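PDB 7A03: M32 carboxypeptidase from Chitinophagaceae bacterium, which is probably a metal-dependent carboxypeptidase of the M32 family, removing amino acids one at a time from the C-terminal ends of peptides. Local coordinates for residues K210-G215 / Q231-H236; V249-D254 / S259-S264. All blocks are in the same frame, centred on the assembly; numbering follows the deposited sequence.

How the contacts relate
Both contacts, their centres about 6 Å apart, belong to one region where a small mixed sheet meets two helices. Contact 1 sets helix 208-222 against strand 229-233, contact 2 the neighbouring strand 247-251 and its continuation against helix 258-277. Asp-232 O lies 3.0 Å from Thr-251 N in the strand pairing, and Ser-234 OG 2.7 Å from Thr-250 OG1, a probable hydrogen bond. Met-261 SD packs 3.1 Å from Gln-211 O. A citrate, probably from the crystallisation liquor, sits against Gln-231 and Trp-212 of contact 1. Helix 258-277 carries an HExxH sequence whose histidines, His-267 and His-271, would be expected to bind the metal, though none is bound to them here; Gln-231 and Ser-264 lie nearby without touching.

Contact 1: residues K210-G215 / Q231-H236; sequences KQWQLG and QDISEH. With CIT (citric acid), chain G.
Trp-212 lays the six-membered part of its indole against Gln-231, whose side-chain oxygen sits over one face of the ring, displaced toward the rim. OE1 of Gln-231 is 3.4 Å from CZ3 of Trp-212. The two side chains run past each other in opposite directions, and their planes are 55° apart, so the amide is tilted over the indole and does not stack flat on it. The aliphatic part of the glutamine also takes part, with CG of Gln-231 3.8 Å from CH2 of Trp-212. Ile-233 supplies a purely apolar touch: its CD1 approaches CZ3 of Trp-212 obliquely, at 3.7 Å.

In the plane of the ring, at its edge, lie the backbone oxygen of Gln-231 and a carboxyl oxygen of the citrate, O1, which is 3.5 Å from CZ2 of Trp-212. The 2.8 Å approach of O1 to Gln-231 O is consistent with a protonated acid group. The citrate, probably left from crystallisation, is fixed to the strand by a nearly straight hydrogen bond from Gln-231 N to its O2 (2.9 Å).

A water donates to both Trp-212 O and Gln-231 OE1, each at 2.8 Å, and so links helix backbone to glutamine amide. Tryptophan suits this place because its length spans the gap: CG stands anti to the backbone N (chi1 172°), carrying the indole across to the strand. Glutamine suits the facing one, its extended chain offering methylenes to the ring and a polar end to the water; the side chain also touches Ile-216 and Leu-219 of helix 208-222. Asp-232 turns its carboxylate elsewhere, to Tyr-38 and Arg-230.

Helix and strand segments run roughly antiparallel, at 149°, with axes 10.8 Å apart at their closest: a helix packed beside an outermost strand of the small mixed sheet within the helix-rich M32 fold.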
loop_
_atom_site.group_PDB
_atom_site.type_symbol
_atom_site.label_atom_id
_atom_site.label_comp_id
_atom_site.label_asym_id
_atom_site.label_seq_id
_atom_site.Cartn_x
_atom_site.Cartn_y
_atom_site.Cartn_z
ATOM N N LYS A 210 21.011 -7.839 -16.861
ATOM C CA LYS A 210 21.139 -8.804 -15.775
ATOM C C LYS A 210 20.157 -8.496 -14.647
ATOM O O LYS A 210 19.523 -9.406 -14.109
ATOM C CB LYS A 210 22.573 -8.823 -15.246
ATOM C CG LYS A 210 23.587 -9.540 -16.150
ATOM C CD LYS A 210 25.002 -9.313 -15.619
ATOM C CE LYS A 210 25.969 -10.376 -16.100
ATOM N NZ LYS A 210 25.736 -10.719 -17.528
ATOM N N GLN A 211 19.995 -7.223 -14.291
ATOM C CA GLN A 211 18.988 -6.891 -13.283
ATOM C C GLN A 211 17.591 -7.299 -13.743
ATOM O O GLN A 211 16.803 -7.866 -12.968
ATOM C CB GLN A 211 19.027 -5.405 -12.939
ATOM C CG GLN A 211 20.261 -4.975 -12.175
ATOM C CD GLN A 211 20.051 -3.651 -11.507
ATOM O OE1 GLN A 211 19.214 -3.530 -10.615
ATOM N NE2 GLN A 211 20.784 -2.639 -11.937
ATOM N N TRP A 212 17.252 -6.991 -14.996
ATOM C CA TRP A 212 15.920 -7.317 -15.494
ATOM C C TRP A 212 15.637 -8.804 -15.344
ATOM O O TRP A 212 14.592 -9.207 -14.796
ATOM C CB TRP A 212 15.793 -6.894 -16.956
ATOM C CG TRP A 212 14.524 -7.368 -17.564
ATOM C CD1 TRP A 212 14.352 -8.484 -18.317
ATOM C CD2 TRP A 212 13.233 -6.744 -17.469
ATOM N NE1 TRP A 212 13.039 -8.604 -18.702
ATOM C CE2 TRP A 212 12.325 -7.558 -18.181
ATOM C CE3 TRP A 212 12.752 -5.594 -16.831
ATOM C CZ2 TRP A 212 10.967 -7.236 -18.311
ATOM C CZ3 TRP A 212 11.393 -5.271 -16.960
ATOM C CH2 TRP A 212 10.520 -6.098 -17.682
ATOM N N GLN A 213 16.582 -9.641 -15.802
ATOM C CA GLN A 213 16.363 -11.081 -15.739
ATOM C C GLN A 213 16.345 -11.584 -14.301
ATOM O O GLN A 213 15.608 -12.527 -13.992
ATOM C CB GLN A 213 17.400 -11.820 -16.585
ATOM C CG GLN A 213 17.099 -13.303 -16.773
ATOM C CD GLN A 213 15.760 -13.541 -17.421
ATOM O OE1 GLN A 213 15.479 -13.004 -18.495
ATOM N NE2 GLN A 213 14.911 -14.325 -16.766
ATOM N N LEU A 214 17.130 -10.959 -13.419
ATOM C CA LEU A 214 17.117 -11.328 -12.007
ATOM C C LEU A 214 15.727 -11.151 -11.416
ATOM O O LEU A 214 15.217 -12.034 -10.708
ATOM C CB LEU A 214 18.128 -10.465 -11.249
ATOM C CG LEU A 214 18.051 -10.506 -9.718
ATOM C CD1 LEU A 214 18.300 -11.919 -9.235
ATOM C CD2 LEU A 214 19.065 -9.550 -9.120
ATOM N N GLY A 215 15.099 -10.007 -11.703
ATOM C CA GLY A 215 13.762 -9.760 -11.172
ATOM C C GLY A 215 12.730 -10.727 -11.720
ATOM O O GLY A 215 11.871 -11.231 -10.980
ATOM N N GLN A 231 5.632 -8.388 -16.629
ATOM C CA GLN A 231 6.330 -7.245 -16.071
ATOM C C GLN A 231 6.744 -6.295 -17.183
ATOM O O GLN A 231 7.179 -6.736 -18.261
ATOM C CB GLN A 231 7.589 -7.654 -15.284
ATOM C CG GLN A 231 8.312 -6.454 -14.664
ATOM C CD GLN A 231 9.488 -6.840 -13.780
ATOM O OE1 GLN A 231 10.572 -7.183 -14.281
ATOM N NE2 GLN A 231 9.303 -6.738 -12.473
ATOM N N ASP A 232 6.662 -4.999 -16.892
ATOM C CA ASP A 232 7.110 -3.942 -17.785
ATOM C C ASP A 232 7.799 -2.874 -16.947
ATOM O O ASP A 232 7.774 -2.911 -15.713
ATOM C CB ASP A 232 5.938 -3.350 -18.592
ATOM C CG ASP A 232 5.312 -4.371 -19.521
ATOM O OD1 ASP A 232 5.862 -4.559 -20.635
ATOM O OD2 ASP A 232 4.312 -5.018 -19.130
ATOM N N ILE A 233 8.471 -1.957 -17.613
ATOM C CA ILE A 233 9.113 -0.817 -16.955
ATOM C C ILE A 233 8.119 0.330 -16.839
ATOM O O ILE A 233 7.378 0.633 -17.786
ATOM C CB ILE A 233 10.363 -0.368 -17.744
ATOM C CG1 ILE A 233 11.407 -1.480 -17.801
ATOM C CG2 ILE A 233 10.956 0.903 -17.131
ATOM C CD1 ILE A 233 12.153 -1.712 -16.479
ATOM N N SER A 234 8.090 0.984 -15.677
ATOM C CA SER A 234 7.364 2.234 -15.521
ATOM C C SER A 234 8.129 3.150 -14.570
ATOM O O SER A 234 9.108 2.735 -13.939
ATOM C CB SER A 234 5.907 1.988 -15.094
ATOM O OG SER A 234 5.814 1.800 -13.695
ATOM N N GLU A 235 7.676 4.408 -14.459
ATOM C CA GLU A 235 8.413 5.364 -13.633
ATOM C C GLU A 235 8.295 5.032 -12.148
ATOM O O GLU A 235 9.260 5.203 -11.396
ATOM C CB GLU A 235 8.005 6.818 -13.906
ATOM C CG GLU A 235 8.759 7.888 -13.150
ATOM C CD GLU A 235 8.321 9.289 -13.520
ATOM O OE1 GLU A 235 7.396 9.451 -14.343
ATOM O OE2 GLU A 235 8.904 10.238 -12.983
ATOM N N HIS A 236 7.137 4.543 -11.717
ATOM C CA HIS A 236 6.887 4.195 -10.321
ATOM C C HIS A 236 6.321 2.785 -10.291
ATOM O O HIS A 236 5.209 2.554 -10.809
ATOM C CB HIS A 236 5.903 5.174 -9.688
ATOM C CG HIS A 236 6.398 6.582 -9.669
ATOM N ND1 HIS A 236 5.951 7.541 -10.554
ATOM C CD2 HIS A 236 7.330 7.187 -8.895
ATOM C CE1 HIS A 236 6.574 8.682 -10.313
ATOM N NE2 HIS A 236 7.409 8.495 -9.306
HETATM C C1 CIT G . 7.917 -10.141 -19.194
HETATM O O1 CIT G . 8.189 -8.985 -19.587
HETATM O O2 CIT G . 6.940 -10.308 -18.428
HETATM C C2 CIT G . 8.760 -11.311 -19.650
HETATM O O HOH W 1 13.175 -7.438 -13.238
#

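Contact 2: residues V249-D254 / S259-S264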
loop_
_atom_site.group_PDB
_atom_site.type_symbol
_atom_site.label_atom_id
_atom_site.label_comp_id
_atom_site.label_asym_id
_atom_site.label_seq_id
_atom_site.Cartn_x
_atom_site.Cartn_y
_atom_site.Cartn_z
ATOM N N VAL A 249 2.738 -6.301 -13.294
ATOM C CA VAL A 249 3.614 -5.535 -12.416
ATOM C C VAL A 249 4.545 -4.669 -13.245
ATOM O O VAL A 249 4.857 -4.971 -14.403
ATOM C CB VAL A 249 4.421 -6.454 -11.470
ATOM C CG1 VAL A 249 3.484 -7.232 -10.589
ATOM C CG2 VAL A 249 5.337 -7.389 -12.262
ATOM N N THR A 250 5.004 -3.582 -12.646
ATOM C CA THR A 250 6.059 -2.790 -13.253
ATOM C C THR A 250 7.222 -2.655 -12.294
ATOM O O THR A 250 7.086 -2.847 -11.080
ATOM C CB THR A 250 5.556 -1.409 -13.707
ATOM O OG1 THR A 250 5.215 -0.616 -12.564
ATOM C CG2 THR A 250 4.307 -1.558 -14.583
ATOM N N THR A 251 8.385 -2.346 -12.852
ATOM C CA THR A 251 9.552 -2.093 -12.037
ATOM C C THR A 251 10.355 -0.995 -12.702
ATOM O O THR A 251 10.016 -0.520 -13.792
ATOM C CB THR A 251 10.339 -3.381 -11.776
ATOM O OG1 THR A 251 11.324 -3.132 -10.757
ATOM C CG2 THR A 251 11.030 -3.874 -13.052
ATOM N N ARG A 252 11.425 -0.587 -12.035
ATOM C CA ARG A 252 12.355 0.385 -12.570
ATOM C C ARG A 252 13.754 -0.091 -12.222
ATOM O O ARG A 252 13.977 -0.685 -11.162
ATOM C CB ARG A 252 12.124 1.773 -11.958
ATOM C CG ARG A 252 11.927 1.736 -10.459
ATOM C CD ARG A 252 11.839 3.127 -9.857
ATOM N NE ARG A 252 11.954 3.076 -8.401
ATOM C CZ ARG A 252 12.574 3.997 -7.669
ATOM N NH1 ARG A 252 13.140 5.043 -8.259
ATOM N NH2 ARG A 252 12.634 3.869 -6.350
ATOM N N ILE A 253 14.696 0.169 -13.110
ATOM C CA ILE A 253 16.068 -0.283 -12.937
ATOM C C ILE A 253 16.973 0.932 -12.825
ATOM O O ILE A 253 16.901 1.839 -13.660
ATOM C CB ILE A 253 16.506 -1.172 -14.110
ATOM C CG1 ILE A 253 15.669 -2.441 -14.160
ATOM C CG2 ILE A 253 18.002 -1.522 -13.988
ATOM C CD1 ILE A 253 15.752 -3.152 -15.472
ATOM N N ASP A 254 17.836 0.939 -11.802
ATOM C CA ASP A 254 18.928 1.904 -11.677
ATOM C C ASP A 254 20.217 1.106 -11.827
ATOM O O ASP A 254 20.524 0.263 -10.976
ATOM C CB ASP A 254 18.887 2.626 -10.327
ATOM C CG ASP A 254 19.846 3.802 -10.261
ATOM O OD1 ASP A 254 20.873 3.770 -10.964
ATOM O OD2 ASP A 254 19.576 4.766 -9.507
ATOM N N SER A 259 19.981 -1.459 -4.871
ATOM C CA SER A 259 18.905 -1.503 -3.875
ATOM C C SER A 259 17.523 -1.328 -4.491
ATOM O O SER A 259 16.515 -1.683 -3.871
ATOM C CB SER A 259 19.107 -0.395 -2.839
ATOM O OG SER A 259 20.367 -0.506 -2.206
ATOM N N ASN A 260 17.448 -0.797 -5.701
ATOM C CA ASN A 260 16.169 -0.349 -6.242
ATOM C C ASN A 260 15.352 -1.518 -6.783
ATOM O O ASN A 260 14.358 -1.941 -6.176
ATOM C CB ASN A 260 16.424 0.717 -7.311
ATOM C CG ASN A 260 15.184 1.500 -7.673
ATOM O OD1 ASN A 260 14.095 0.944 -7.807
ATOM N ND2 ASN A 260 15.350 2.806 -7.859
ATOM N N MET A 261 15.774 -2.050 -7.926
ATOM C CA MET A 261 14.902 -2.925 -8.695
ATOM C C MET A 261 14.544 -4.196 -7.946
ATOM O O MET A 261 13.381 -4.612 -7.960
ATOM C CB MET A 261 15.532 -3.268 -10.041
ATOM C CG MET A 261 14.593 -4.016 -10.967
ATOM S SD MET A 261 15.356 -5.426 -11.828
ATOM C CE MET A 261 15.732 -6.508 -10.439
ATOM N N THR A 262 15.537 -4.858 -7.333
ATOM C CA THR A 262 15.302 -6.196 -6.805
ATOM C C THR A 262 14.181 -6.172 -5.768
ATOM O O THR A 262 13.239 -6.986 -5.818
ATOM C CB THR A 262 16.606 -6.765 -6.233
ATOM O OG1 THR A 262 17.429 -7.207 -7.327
ATOM C CG2 THR A 262 16.344 -7.940 -5.301
ATOM N N TRP A 263 14.254 -5.213 -4.842
ATOM C CA TRP A 263 13.235 -5.118 -3.803
ATOM C C TRP A 263 11.930 -4.524 -4.323
ATOM O O TRP A 263 10.858 -4.881 -3.810
ATOM C CB TRP A 263 13.779 -4.421 -2.542
ATOM C CG TRP A 263 14.770 -5.323 -1.855
ATOM C CD1 TRP A 263 14.515 -6.245 -0.884
ATOM C CD2 TRP A 263 16.155 -5.467 -2.184
ATOM N NE1 TRP A 263 15.665 -6.933 -0.569
ATOM C CE2 TRP A 263 16.692 -6.458 -1.343
ATOM C CE3 TRP A 263 17.004 -4.823 -3.088
ATOM C CZ2 TRP A 263 18.030 -6.830 -1.398
ATOM C CZ3 TRP A 263 18.322 -5.197 -3.148
ATOM C CH2 TRP A 263 18.825 -6.193 -2.314
ATOM N N SER A 264 11.976 -3.645 -5.336
ATOM C CA SER A 264 10.723 -3.239 -5.975
ATOM C C SER A 264 10.002 -4.458 -6.554
ATOM O O SER A 264 8.774 -4.605 -6.427
ATOM C CB SER A 264 10.995 -2.227 -7.092
ATOM O OG SER A 264 11.421 -0.980 -6.581
HETATM O O HOH W 2 18.128 -1.088 -9.596
#
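This is a strand-to-helix packing contact, in which the end of strand 247-251 and the chain just beyond it run across the first turns of helix 258-277. Met-261 is central: unbranched, it fits between Thr-251 and Ile-253, its CG 3.4 Å from Thr-251 OG1 and 3.7 Å from Ile-253 CG1, and its thioether chain, bent at chi2 and chi3, lies alongside the isoleucine. Its CB also covers the carbonyl of Arg-252, 3.2 Å from the O atom. Thr-251 OG1 and Arg-252 O are both buried without a polar partner.

Farther out, Asn-260 CG stands anti to the backbone N (chi1 -165°), bringing the short amide steeply over the Arg-252 guanidinium, the planes 71° apart, with ND2 over the centre of one face and 3.0 Å from CZ. No hydrogen bond joins them. Without the amide, as with an alanine here, the guanidinium is likely to lose that cover and turn more freely.

A water bridges the segments, accepting from Asp-254 N and Met-261 N. Inside the helix, Asn-260 O accepts from both Ser-264 OG and Ser-264 N.

Around the contact, Gln-211 of helix 208-222 touches Met-261 and Ile-253, Ile-233 of strand 229-233 adjoins Ile-253, and Pro-237 borders Arg-252 and Ser-264.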